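Local coordinates for lysozyme inhibitor LprI-like N-terminal domain-containing protein (Burkholderia thailandensis, PDB 6AR7) that is of unknown function but contains LprI-like lysozyme-inhibitor sequence, so a part in resisting lysozyme is possible though not established, at residues Val148-Cys151 with Met152-Ala155; Val201-Gly204 with Glu205-Leu209; His159-Phe162 with Asp163-Arg166; Arg188-Ala191 with Ala192-Asp195. All coordinates share one frame; numbering follows the deposited sequence.

Contact 1: residues Val148-Cys151 with Met152-Ala155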
ATOM      1  N   VAL A 148      -5.779  20.913   3.337  1.00 55.72           N
ATOM      2  CA  VAL A 148      -5.049  20.304   2.236  1.00 56.98           C
ATOM      3  C   VAL A 148      -4.417  21.412   1.393  1.00 56.23           C
ATOM      4  O   VAL A 148      -5.108  22.178   0.718  1.00 58.48           O
ATOM      5  CB  VAL A 148      -5.977  19.419   1.396  1.00 53.84           C
ATOM      6  CG1 VAL A 148      -5.311  19.048   0.096  1.00 49.02           C
ATOM      7  CG2 VAL A 148      -6.364  18.170   2.190  1.00 57.08           C
ATOM      8  N   ARG A 149      -3.118  21.501   1.439  1.00 50.10           N
ATOM      9  CA  ARG A 149      -2.438  22.407   0.534  1.00 56.60           C
ATOM     10  C   ARG A 149      -2.161  21.689  -0.779  1.00 48.34           C
ATOM     11  O   ARG A 149      -1.950  20.470  -0.794  1.00 38.05           O
ATOM     12  CB  ARG A 149      -1.122  22.887   1.142  1.00 67.61           C
ATOM     13  CG  ARG A 149      -1.229  23.314   2.594  1.00 76.22           C
ATOM     14  CD  ARG A 149       0.136  23.618   3.195  1.00 83.22           C
ATOM     15  NE  ARG A 149       0.691  24.877   2.697  1.00 88.67           N
ATOM     16  CZ  ARG A 149       0.415  26.070   3.215  1.00 89.18           C
ATOM     17  NH1 ARG A 149       0.964  27.164   2.703  1.00 90.56           N
ATOM     18  NH2 ARG A 149      -0.418  26.166   4.245  1.00 88.23           N
ATOM     19  N   PRO A 150      -2.172  22.416  -1.891  1.00 41.19           N
ATOM     20  CA  PRO A 150      -1.893  21.778  -3.184  1.00 43.65           C
ATOM     21  C   PRO A 150      -0.517  21.130  -3.209  1.00 37.76           C
ATOM     22  O   PRO A 150       0.464  21.686  -2.710  1.00 38.73           O
ATOM     23  CB  PRO A 150      -1.988  22.935  -4.186  1.00 41.49           C
ATOM     24  CG  PRO A 150      -2.832  23.951  -3.520  1.00 44.05           C
ATOM     25  CD  PRO A 150      -2.731  23.773  -2.034  1.00 44.10           C
ATOM     26  N   CYS A 151      -0.455  19.960  -3.847  1.00 35.56           N
ATOM     27  CA  CYS A 151       0.793  19.220  -3.955  1.00 45.46           C
ATOM     28  C   CYS A 151       1.899  20.062  -4.580  1.00 43.14           C
ATOM     29  O   CYS A 151       3.072  19.911  -4.228  1.00 47.92           O
ATOM     30  CB  CYS A 151       0.530  17.945  -4.761  1.00 45.34           C
ATOM     31  SG  CYS A 151       1.919  16.833  -5.038  1.00 57.61           S
HETATM   32  N   MSE A 152       1.536  20.994  -5.443  1.00 40.01           N
HETATM   33  CA  MSE A 152       2.565  21.717  -6.170  0.56 43.24           C
HETATM   34  C   MSE A 152       3.285  22.778  -5.330  1.00 46.01           C
HETATM   35  O   MSE A 152       4.323  23.253  -5.745  1.00 41.64           O
HETATM   36  CB  MSE A 152       1.979  22.352  -7.424  0.56 48.21           C
HETATM   37  CG  MSE A 152       0.951  23.409  -7.169  0.56 52.72           C
HETATM   38 SE   MSE A 152       0.512  24.280  -8.839  0.56 61.13          SE
HETATM   39  CE  MSE A 152       2.018  23.641  -9.893  0.56 74.08           C
ATOM     40  N   ARG A 153       2.786  23.092  -4.128  1.00 41.10           N
ATOM     41  CA  ARG A 153       3.536  23.978  -3.240  1.00 48.27           C
ATOM     42  C   ARG A 153       4.787  23.300  -2.704  1.00 42.44           C
ATOM     43  O   ARG A 153       5.714  23.983  -2.252  1.00 44.46           O
ATOM     44  CB  ARG A 153       2.702  24.450  -2.048  1.00 49.28           C
ATOM     45  CG  ARG A 153       1.448  25.192  -2.408  1.00 60.25           C
ATOM     46  CD  ARG A 153       0.922  26.059  -1.254  1.00 72.79           C
ATOM     47  NE  ARG A 153       1.820  27.182  -0.999  1.00 79.90           N
ATOM     48  CZ  ARG A 153       1.456  28.335  -0.443  1.00 81.36           C
ATOM     49  NH1 ARG A 153       0.200  28.534  -0.067  1.00 83.26           N
ATOM     50  NH2 ARG A 153       2.354  29.292  -0.260  1.00 75.93           N
ATOM     51  N   ASP A 154       4.797  21.977  -2.675  1.00 39.82           N
ATOM     52  CA  ASP A 154       5.866  21.211  -2.058  1.00 45.92           C
ATOM     53  C   ASP A 154       6.658  20.526  -3.168  1.00 40.00           C
ATOM     54  O   ASP A 154       6.173  19.568  -3.782  1.00 36.00           O
ATOM     55  CB  ASP A 154       5.268  20.212  -1.065  1.00 41.08           C
ATOM     56  CG  ASP A 154       6.312  19.282  -0.438  1.00 46.87           C
ATOM     57  OD1 ASP A 154       7.529  19.501  -0.595  1.00 48.08           O
ATOM     58  OD2 ASP A 154       5.901  18.297   0.205  1.00 46.88           O
ATOM     59  N   ALA A 155       7.895  20.983  -3.390  1.00 39.47           N
ATOM     60  CA  ALA A 155       8.735  20.374  -4.419  1.00 38.80           C
ATOM     61  C   ALA A 155       8.882  18.860  -4.226  1.00 40.57           C
ATOM     62  O   ALA A 155       8.955  18.115  -5.214  1.00 38.45           O
ATOM     63  CB  ALA A 155      10.109  21.054  -4.443  1.00 42.23           C
TER
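Two successive i to i+3 backbone bonds wind Pro150-Asp154 into a short 3-10 turn: Arg153 N donates to Pro150 O at 3.1 Å, and Asp154 N to Cys151 O, also at 3.1 Å. Both donors stand well above the plane of the carbonyl they reach, as the tight winding demands. Ahead of the turn, Arg149 bends at its third torsion and brings NH1 over one face of the Arg153 guanidinium, 3.2 Å from Arg153 NH1 and displaced toward its rim. The two guanidinium planes are inclined by 40°. Both groups are donors, so no hydrogen bond joins them; this exposed pair of like charges is probably eased by solvent. In the conformer given, Pro150 CB lies 4.2 Å from CG of the selenomethionine at Met152, a marginal contact that the second conformer leaves doubtful. The whole piece is the loop that leads into helix 155-174, and Asp154 is the N-cap of that helix, its OD1 accepting from Ala156 N. With SG anti to the backbone N (chi1 -180°), Cys151 reaches Cys157 in a disulfide, a covalent tie between the 3-10 turn and the first turn of the helix. The same cysteine packs on Leu161 of this helix and on Arg206 of helix 203-223.

Contact 2: residues Val201-Gly204 with Glu205-Leu209; sequences VSEG and ERVDL
Ser202 is the N-cap of helix 203-223, and its hydroxyl takes the Glu205 backbone N-H, with OG 3.1 Å from N and an N-H...O angle of 164°. The first torsion, 72°, tucks OG between the backbone N and the carbonyl carbon, which brings it within reach of that N-H. A classical capping box would return a bond from the Glu205 carboxylate to Ser202 N; here a water stands in, 2.9 Å from Ser202 N, although its modelled approach to Glu205 OE2 is too short to trust in detail. Val201, just ahead of the cap, lays its CB 3.8 Å from Glu205 CB, the two side chains running at about a right angle. Regular helical bonding starts with Arg206 N to Ser202 O, 2.9 Å, and continues with Val207 N to Glu203 O. On another side of the turn, Glu203 folds at its second torsion (69°) and forms a salt bridge to the extended side chain of Arg206, whose NH1 also donates to Arg149 O in the preceding loop. Glu203 OE1 sits in the guanidinium plane but uses its syn lone pair from a carboxylate turned nearly upright to that plane, 3.2 Å from Arg206 NH1.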
ATOM      1  N   VAL A 201      -2.424  12.910   7.542  1.00 37.27           N
ATOM      2  CA  VAL A 201      -1.019  12.576   7.752  1.00 37.17           C
ATOM      3  C   VAL A 201      -0.160  13.795   7.434  1.00 46.58           C
ATOM      4  O   VAL A 201      -0.610  14.763   6.812  1.00 46.43           O
ATOM      5  CB  VAL A 201      -0.574  11.368   6.903  1.00 37.44           C
ATOM      6  CG1 VAL A 201      -1.443  10.140   7.201  1.00 39.68           C
ATOM      7  CG2 VAL A 201      -0.627  11.714   5.418  1.00 35.00           C
ATOM      8  N   SER A 202       1.102  13.726   7.858  1.00 36.50           N
ATOM      9  CA  SER A 202       2.047  14.811   7.640  1.00 39.86           C
ATOM     10  C   SER A 202       2.358  14.967   6.153  1.00 38.05           C
ATOM     11  O   SER A 202       2.078  14.092   5.328  1.00 34.22           O
ATOM     12  CB  SER A 202       3.344  14.559   8.402  1.00 38.57           C
ATOM     13  OG  SER A 202       4.096  13.513   7.792  1.00 36.51           O
ATOM     14  N   GLU A 203       2.931  16.119   5.809  1.00 36.73           N
ATOM     15  CA  GLU A 203       3.347  16.331   4.430  1.00 37.03           C
ATOM     16  C   GLU A 203       4.369  15.284   4.013  1.00 33.73           C
ATOM     17  O   GLU A 203       4.338  14.797   2.878  1.00 33.29           O
ATOM     18  CB  GLU A 203       3.899  17.751   4.249  1.00 38.91           C
ATOM     19  CG  GLU A 203       4.279  18.076   2.799  1.00 41.89           C
ATOM     20  CD  GLU A 203       3.070  18.190   1.849  1.00 48.49           C
ATOM     21  OE1 GLU A 203       1.911  18.223   2.321  1.00 48.78           O
ATOM     22  OE2 GLU A 203       3.281  18.245   0.615  1.00 49.77           O
ATOM     23  N   GLY A 204       5.273  14.911   4.925  1.00 36.25           N
ATOM     24  CA  GLY A 204       6.258  13.889   4.602  1.00 34.10           C
ATOM     25  C   GLY A 204       5.628  12.545   4.284  1.00 32.39           C
ATOM     26  O   GLY A 204       6.022  11.876   3.326  1.00 30.68           O
ATOM     27  N   GLU A 205       4.620  12.145   5.065  1.00 34.49           N
ATOM     28  CA  GLU A 205       3.915  10.893   4.780  1.00 36.54           C
ATOM     29  C   GLU A 205       3.104  10.990   3.497  1.00 34.70           C
ATOM     30  O   GLU A 205       2.942   9.991   2.784  1.00 30.91           O
ATOM     31  CB  GLU A 205       3.010  10.510   5.955  1.00 38.67           C
ATOM     32  CG  GLU A 205       3.763  10.441   7.273  1.00 54.33           C
ATOM     33  CD  GLU A 205       3.138   9.493   8.272  1.00 69.71           C
ATOM     34  OE1 GLU A 205       2.667   8.419   7.855  1.00 78.41           O
ATOM     35  OE2 GLU A 205       3.123   9.813   9.476  1.00 74.11           O
ATOM     36  N   ARG A 206       2.555  12.171   3.207  1.00 31.25           N
ATOM     37  CA  ARG A 206       1.889  12.374   1.926  1.00 31.40           C
ATOM     38  C   ARG A 206       2.854  12.093   0.771  1.00 26.72           C
ATOM     39  O   ARG A 206       2.533  11.343  -0.155  1.00 27.69           O
ATOM     40  CB  ARG A 206       1.331  13.796   1.874  1.00 36.44           C
ATOM     41  CG  ARG A 206       0.733  14.220   0.545  1.00 31.08           C
ATOM     42  CD  ARG A 206       0.512  15.736   0.555  1.00 30.88           C
ATOM     43  NE  ARG A 206      -0.429  16.146  -0.488  1.00 37.22           N
ATOM     44  CZ  ARG A 206      -0.825  17.396  -0.697  1.00 37.96           C
ATOM     45  NH1 ARG A 206      -0.349  18.376   0.066  1.00 39.51           N
ATOM     46  NH2 ARG A 206      -1.688  17.669  -1.673  1.00 40.29           N
ATOM     47  N   VAL A 207       4.067  12.640   0.850  1.00 29.64           N
ATOM     48  CA  VAL A 207       5.082  12.382  -0.168  1.00 26.91           C
ATOM     49  C   VAL A 207       5.414  10.896  -0.248  1.00 32.39           C
ATOM     50  O   VAL A 207       5.550  10.335  -1.342  1.00 35.74           O
ATOM     51  CB  VAL A 207       6.336  13.231   0.115  1.00 31.07           C
ATOM     52  CG1 VAL A 207       7.478  12.879  -0.860  1.00 28.27           C
ATOM     53  CG2 VAL A 207       5.983  14.741   0.023  1.00 36.92           C
ATOM     54  N   ASP A 208       5.549  10.232   0.902  1.00 35.83           N
ATOM     55  CA  ASP A 208       5.934   8.820   0.895  1.00 28.15           C
ATOM     56  C   ASP A 208       4.833   7.922   0.337  1.00 28.82           C
ATOM     57  O   ASP A 208       5.137   6.894  -0.278  1.00 31.36           O
ATOM     58  CB  ASP A 208       6.335   8.381   2.302  1.00 39.39           C
ATOM     59  CG  ASP A 208       7.650   9.008   2.745  1.00 47.92           C
ATOM     60  OD1 ASP A 208       8.439   9.398   1.848  1.00 40.57           O
ATOM     61  OD2 ASP A 208       7.894   9.108   3.972  1.00 51.21           O
ATOM     62  N   LEU A 209       3.560   8.287   0.532  1.00 26.02           N
ATOM     63  CA  LEU A 209       2.477   7.572  -0.134  1.00 26.50           C
ATOM     64  C   LEU A 209       2.663   7.590  -1.642  1.00 28.32           C
ATOM     65  O   LEU A 209       2.506   6.558  -2.310  1.00 25.36           O
ATOM     66  CB  LEU A 209       1.119   8.182   0.215  1.00 31.68           C
ATOM     67  CG  LEU A 209       0.413   7.807   1.515  1.00 42.08           C
ATOM     68  CD1 LEU A 209      -0.829   8.695   1.704  1.00 37.64           C
ATOM     69  CD2 LEU A 209       0.067   6.306   1.586  1.00 40.50           C
TER
HETATM   70  O   HOH W   1       1.512  11.576   9.739  1.00 41.26           O

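Contact 3: residues His159-Phe162 with Asp163-Arg166; sequences HALF and DMNR
His159 and Asp163, one turn apart on helix 155-174, meet face to carboxylate: the imidazole presents one face to Asp163 CG, and the two planes are inclined by 67°. With CG anti to the backbone N (chi1 175°), the ring swings over the next turn, so NE2 comes 3.3 Å from Asp163 OD2. That oxygen stands off the ring plane, so the angle at NE2 is too poor for a hydrogen bond. The other oxygen, Asp163 OD1, looks on along the helix to Arg166 NE at 3.7 Å, a long salt bridge in which OD1 lies in the guanidinium plane. Phe162 runs past this group, its ring inclined by 53° to the Asp163 carboxylate, with CE2 4.3 Å from Arg166 CD. On another side Leu161 CD1 touches CE of the selenomethionine at Met164, 4.0 Å away, while Asn165 points the same way as Leu161 and rests ND2 3.9 Å from Leu161 CG. Met164 is buried against Val214 and Leu217 of helix 203-223 and Trp190 of helix 180-197, making this an amphipathic helix packed on a helical bundle. Regular i to i+4 bonds, such as Asn165 N to Leu161 O at 3.0 Å, hold the backbone. Set between an imidazole and a guanidinium, the Asp163 carboxylate probably acts mainly through diffuse electrostatics, more strongly toward His159 if its imidazole is protonated.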
ATOM      1  N   HIS A 159       7.769  16.478  -7.244  1.00 35.70           N
ATOM      2  CA  HIS A 159       8.700  15.548  -7.879  1.00 34.27           C
ATOM      3  C   HIS A 159       8.171  14.115  -7.841  1.00 31.56           C
ATOM      4  O   HIS A 159       8.290  13.382  -8.828  1.00 37.26           O
ATOM      5  CB  HIS A 159      10.061  15.631  -7.200  1.00 39.14           C
ATOM      6  CG  HIS A 159      11.049  14.630  -7.707  1.00 44.31           C
ATOM      7  ND1 HIS A 159      11.705  14.774  -8.910  1.00 45.84           N
ATOM      8  CD2 HIS A 159      11.479  13.456  -7.183  1.00 44.05           C
ATOM      9  CE1 HIS A 159      12.509  13.743  -9.099  1.00 40.76           C
ATOM     10  NE2 HIS A 159      12.387  12.927  -8.068  1.00 46.77           N
ATOM     11  N   ALA A 160       7.568  13.703  -6.717  1.00 32.05           N
ATOM     12  CA  ALA A 160       7.043  12.346  -6.613  1.00 34.07           C
ATOM     13  C   ALA A 160       5.878  12.147  -7.566  1.00 34.24           C
ATOM     14  O   ALA A 160       5.799  11.124  -8.254  1.00 29.50           O
ATOM     15  CB  ALA A 160       6.617  12.051  -5.176  1.00 34.14           C
ATOM     16  N   LEU A 161       5.000  13.149  -7.659  1.00 32.07           N
ATOM     17  CA  LEU A 161       3.899  13.103  -8.616  1.00 34.36           C
ATOM     18  C   LEU A 161       4.412  13.038 -10.047  1.00 34.87           C
ATOM     19  O   LEU A 161       3.862  12.312 -10.885  1.00 32.01           O
ATOM     20  CB  LEU A 161       3.014  14.338  -8.449  1.00 38.98           C
ATOM     21  CG  LEU A 161       1.606  14.278  -9.028  1.00 44.96           C
ATOM     22  CD1 LEU A 161       0.854  13.155  -8.327  1.00 53.00           C
ATOM     23  CD2 LEU A 161       0.910  15.608  -8.825  1.00 50.01           C
ATOM     24  N   PHE A 162       5.450  13.816 -10.354  1.00 32.94           N
ATOM     25  CA  PHE A 162       6.022  13.790 -11.696  1.00 37.19           C
ATOM     26  C   PHE A 162       6.525  12.392 -12.047  1.00 39.33           C
ATOM     27  O   PHE A 162       6.293  11.894 -13.156  1.00 36.68           O
ATOM     28  CB  PHE A 162       7.155  14.811 -11.796  1.00 31.44           C
ATOM     29  CG  PHE A 162       7.752  14.916 -13.168  1.00 41.35           C
ATOM     30  CD1 PHE A 162       7.186  15.754 -14.121  1.00 41.56           C
ATOM     31  CD2 PHE A 162       8.868  14.162 -13.513  1.00 43.04           C
ATOM     32  CE1 PHE A 162       7.728  15.849 -15.393  1.00 47.74           C
ATOM     33  CE2 PHE A 162       9.406  14.246 -14.784  1.00 41.69           C
ATOM     34  CZ  PHE A 162       8.833  15.098 -15.724  1.00 48.39           C
ATOM     35  N   ASP A 163       7.239  11.754 -11.121  1.00 37.08           N
ATOM     36  CA  ASP A 163       7.740  10.403 -11.360  1.00 38.65           C
ATOM     37  C   ASP A 163       6.602   9.404 -11.502  1.00 37.49           C
ATOM     38  O   ASP A 163       6.647   8.513 -12.358  1.00 33.80           O
ATOM     39  CB  ASP A 163       8.666   9.977 -10.226  1.00 35.41           C
ATOM     40  CG  ASP A 163      10.071  10.526 -10.385  1.00 45.25           C
ATOM     41  OD1 ASP A 163      10.376  11.101 -11.459  1.00 41.89           O
ATOM     42  OD2 ASP A 163      10.878  10.351  -9.447  1.00 53.38           O
HETATM   43  N   MSE A 164       5.579   9.533 -10.671  1.00 33.20           N
HETATM   44  CA  MSE A 164       4.455   8.617 -10.729  1.00 36.04           C
HETATM   45  C   MSE A 164       3.806   8.634 -12.103  1.00 36.19           C
HETATM   46  O   MSE A 164       3.590   7.590 -12.699  1.00 31.99           O
HETATM   47  CB  MSE A 164       3.421   8.969  -9.679  1.00 30.43           C
HETATM   48  CG  MSE A 164       2.600   7.778  -9.273  1.00 30.72           C
HETATM   49 SE   MSE A 164       1.064   8.330  -8.219  1.00 42.90          SE
HETATM   50  CE  MSE A 164       0.139   9.417  -9.555  1.00 41.55           C
ATOM     51  N   ASN A 165       3.496   9.830 -12.606  1.00 35.22           N
ATOM     52  CA  ASN A 165       2.829   9.907 -13.899  1.00 36.66           C
ATOM     53  C   ASN A 165       3.755   9.453 -15.017  1.00 36.43           C
ATOM     54  O   ASN A 165       3.293   8.871 -16.004  1.00 39.53           O
ATOM     55  CB  ASN A 165       2.286  11.317 -14.124  1.00 42.48           C
ATOM     56  CG  ASN A 165       1.129  11.632 -13.177  1.00 50.76           C
ATOM     57  OD1 ASN A 165       0.251  10.786 -12.969  1.00 47.37           O
ATOM     58  ND2 ASN A 165       1.130  12.832 -12.590  1.00 44.28           N
ATOM     59  N   ARG A 166       5.058   9.678 -14.858  1.00 35.49           N
ATOM     60  CA  ARG A 166       6.044   9.175 -15.809  1.00 38.01           C
ATOM     61  C   ARG A 166       6.018   7.651 -15.878  1.00 38.54           C
ATOM     62  O   ARG A 166       5.947   7.061 -16.962  1.00 37.60           O
ATOM     63  CB  ARG A 166       7.423   9.674 -15.408  1.00 44.75           C
ATOM     64  CG  ARG A 166       8.524   9.244 -16.308  1.00 53.14           C
ATOM     65  CD  ARG A 166       9.707  10.161 -16.124  1.00 53.00           C
ATOM     66  NE  ARG A 166      10.479   9.876 -14.920  1.00 53.52           N
ATOM     67  CZ  ARG A 166      11.442   8.961 -14.861  1.00 57.38           C
ATOM     68  NH1 ARG A 166      11.738   8.236 -15.936  1.00 61.47           N
ATOM     69  NH2 ARG A 166      12.109   8.772 -13.733  1.00 57.68           N
TER

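Contact 4: residues Arg188-Ala191 with Ala192-Asp195; sequences REWA and AFSD
Trp190 O receives Ser194 N at 2.7 Å with an N-H...O angle of 168°, the shortest of four i to i+4 bonds joining Arg188-Ala191 to Ala192-Asp195 in helix 180-197. Next to it, Asp195 N reaches Ala191 O at 2.8 Å. The same turn brings Ser194 over the indole: its CB lies 4.0 Å from the centroid of the Trp190 six-membered ring and close to the ring normal, a CH-pi contact over one face. Trp190 gets there because its CG is anti to the backbone N (chi1 175°) and chi2 is 88°, which brings the six-membered ring up against Ser194 CB. Ser194 OG, also near this ring, is 3.9 Å from Trp190 CH2. Phe193 lies on a neighbouring flank, where its CD2 is 4.4 Å from Trp190 CD1 and the Trp190 carbonyl oxygen sits near the plane at its ring edge. Both aromatics are buried and make edge-to-face pairs with helix 73-101, Trp190 with Trp89 and Phe193 with Trp86, so this turn docks helix 180-197 in the helical bundle. A small serine CH on the indole face lets a polar residue share an aromatic surface, probably held by dispersion and a weak CH-pi attraction.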
ATOM      1  N   ARG A 188      -6.957   5.113 -10.485  1.00 32.20           N
ATOM      2  CA  ARG A 188      -7.983   6.057 -10.056  1.00 36.67           C
ATOM      3  C   ARG A 188      -8.372   5.808  -8.602  1.00 37.07           C
ATOM      4  O   ARG A 188      -8.531   6.751  -7.823  1.00 32.94           O
ATOM      5  CB  ARG A 188      -9.193   5.960 -10.977  1.00 42.81           C
ATOM      6  CG  ARG A 188     -10.376   6.796 -10.565  1.00 61.30           C
ATOM      7  CD  ARG A 188     -11.485   6.724 -11.629  1.00 77.36           C
ATOM      8  NE  ARG A 188     -11.954   5.354 -11.859  1.00 86.90           N
ATOM      9  CZ  ARG A 188     -11.972   4.758 -13.051  1.00 88.26           C
ATOM     10  NH1 ARG A 188     -11.561   5.416 -14.128  1.00 91.64           N
ATOM     11  NH2 ARG A 188     -12.408   3.509 -13.169  1.00 80.67           N
ATOM     12  N   GLU A 189      -8.513   4.545  -8.206  1.00 30.30           N
ATOM     13  CA  GLU A 189      -8.896   4.331  -6.820  1.00 31.01           C
ATOM     14  C   GLU A 189      -7.723   4.542  -5.877  1.00 31.59           C
ATOM     15  O   GLU A 189      -7.925   4.979  -4.739  1.00 36.17           O
ATOM     16  CB  GLU A 189      -9.541   2.964  -6.648  1.00 32.11           C
ATOM     17  CG  GLU A 189     -11.004   3.032  -7.060  1.00 43.49           C
ATOM     18  CD  GLU A 189     -11.575   1.692  -7.395  1.00 58.12           C
ATOM     19  OE1 GLU A 189     -12.817   1.535  -7.322  1.00 64.01           O
ATOM     20  OE2 GLU A 189     -10.774   0.797  -7.730  1.00 62.17           O
ATOM     21  N   TRP A 190      -6.497   4.292  -6.334  1.00 30.86           N
ATOM     22  CA  TRP A 190      -5.357   4.665  -5.515  1.00 28.78           C
ATOM     23  C   TRP A 190      -5.362   6.171  -5.240  1.00 27.32           C
ATOM     24  O   TRP A 190      -5.159   6.598  -4.097  1.00 29.97           O
ATOM     25  CB  TRP A 190      -4.040   4.220  -6.173  1.00 27.44           C
ATOM     26  CG  TRP A 190      -2.892   4.714  -5.370  1.00 28.06           C
ATOM     27  CD1 TRP A 190      -2.303   4.085  -4.323  1.00 28.74           C
ATOM     28  CD2 TRP A 190      -2.255   5.993  -5.479  1.00 27.60           C
ATOM     29  NE1 TRP A 190      -1.326   4.881  -3.780  1.00 25.16           N
ATOM     30  CE2 TRP A 190      -1.271   6.054  -4.477  1.00 23.12           C
ATOM     31  CE3 TRP A 190      -2.415   7.083  -6.334  1.00 28.61           C
ATOM     32  CZ2 TRP A 190      -0.448   7.168  -4.303  1.00 32.26           C
ATOM     33  CZ3 TRP A 190      -1.604   8.196  -6.154  1.00 32.13           C
ATOM     34  CH2 TRP A 190      -0.625   8.221  -5.156  1.00 32.10           C
ATOM     35  N   ALA A 191      -5.619   6.990  -6.269  1.00 25.14           N
ATOM     36  CA  ALA A 191      -5.568   8.440  -6.092  1.00 28.35           C
ATOM     37  C   ALA A 191      -6.664   8.922  -5.157  1.00 27.31           C
ATOM     38  O   ALA A 191      -6.435   9.816  -4.339  1.00 36.73           O
ATOM     39  CB  ALA A 191      -5.672   9.154  -7.449  1.00 31.17           C
ATOM     40  N   ALA A 192      -7.856   8.326  -5.247  1.00 36.30           N
ATOM     41  CA  ALA A 192      -8.914   8.647  -4.295  1.00 37.25           C
ATOM     42  C   ALA A 192      -8.517   8.236  -2.874  1.00 41.68           C
ATOM     43  O   ALA A 192      -8.849   8.931  -1.908  1.00 39.72           O
ATOM     44  CB  ALA A 192     -10.223   7.970  -4.720  1.00 36.92           C
ATOM     45  N   PHE A 193      -7.818   7.103  -2.719  1.00 36.03           N
ATOM     46  CA  PHE A 193      -7.285   6.750  -1.403  1.00 29.21           C
ATOM     47  C   PHE A 193      -6.259   7.782  -0.941  1.00 32.71           C
ATOM     48  O   PHE A 193      -6.319   8.278   0.192  1.00 33.92           O
ATOM     49  CB  PHE A 193      -6.674   5.343  -1.433  1.00 27.16           C
ATOM     50  CG  PHE A 193      -5.714   5.057  -0.296  1.00 25.43           C
ATOM     51  CD1 PHE A 193      -6.163   4.965   1.007  1.00 35.30           C
ATOM     52  CD2 PHE A 193      -4.365   4.860  -0.545  1.00 33.11           C
ATOM     53  CE1 PHE A 193      -5.279   4.701   2.047  1.00 31.44           C
ATOM     54  CE2 PHE A 193      -3.473   4.598   0.479  1.00 30.66           C
ATOM     55  CZ  PHE A 193      -3.929   4.515   1.781  1.00 31.79           C
ATOM     56  N   SER A 194      -5.316   8.127  -1.822  1.00 32.26           N
ATOM     57  CA  SER A 194      -4.320   9.138  -1.500  1.00 34.13           C
ATOM     58  C   SER A 194      -4.984  10.433  -1.047  1.00 36.45           C
ATOM     59  O   SER A 194      -4.591  11.024  -0.036  1.00 36.88           O
ATOM     60  CB  SER A 194      -3.427   9.382  -2.713  1.00 34.11           C
ATOM     61  OG  SER A 194      -2.443  10.347  -2.422  1.00 43.73           O
ATOM     62  N   ASP A 195      -6.013  10.882  -1.772  1.00 34.62           N
ATOM     63  CA  ASP A 195      -6.674  12.122  -1.379  1.00 35.82           C
ATOM     64  C   ASP A 195      -7.299  12.000   0.008  1.00 40.07           C
ATOM     65  O   ASP A 195      -7.251  12.945   0.803  1.00 42.01           O
ATOM     66  CB  ASP A 195      -7.748  12.524  -2.396  1.00 44.02           C
ATOM     67  CG  ASP A 195      -7.163  12.937  -3.745  1.00 49.65           C
ATOM     68  OD1 ASP A 195      -5.962  13.298  -3.806  1.00 45.19           O
ATOM     69  OD2 ASP A 195      -7.923  12.922  -4.737  1.00 54.84           O
TER

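The four contacts lie on three successive helices, 155-174, 180-197 and 203-223, and the loop before them. Contacts 1 and 2 are closest, with centres about 11 Å apart: Arg149 O probably bonds to Arg206 NH1 at 2.8 Å, while Asp154 OD2 and Glu203 OE2 come within 2.7 Å, a carboxylate pair that may share a proton. Contact 1 also reaches contact 3 through Cys151 SG, 4.1 Å from Leu161 CD2. Contact 4 touches both of the other helices: Trp190 CZ3 is 3.4 Å from Met164 SE in contact 3, and Phe193 CE2 packs 4.1 Å from Leu209 CD2 in contact 2. No active site is known to relate them to.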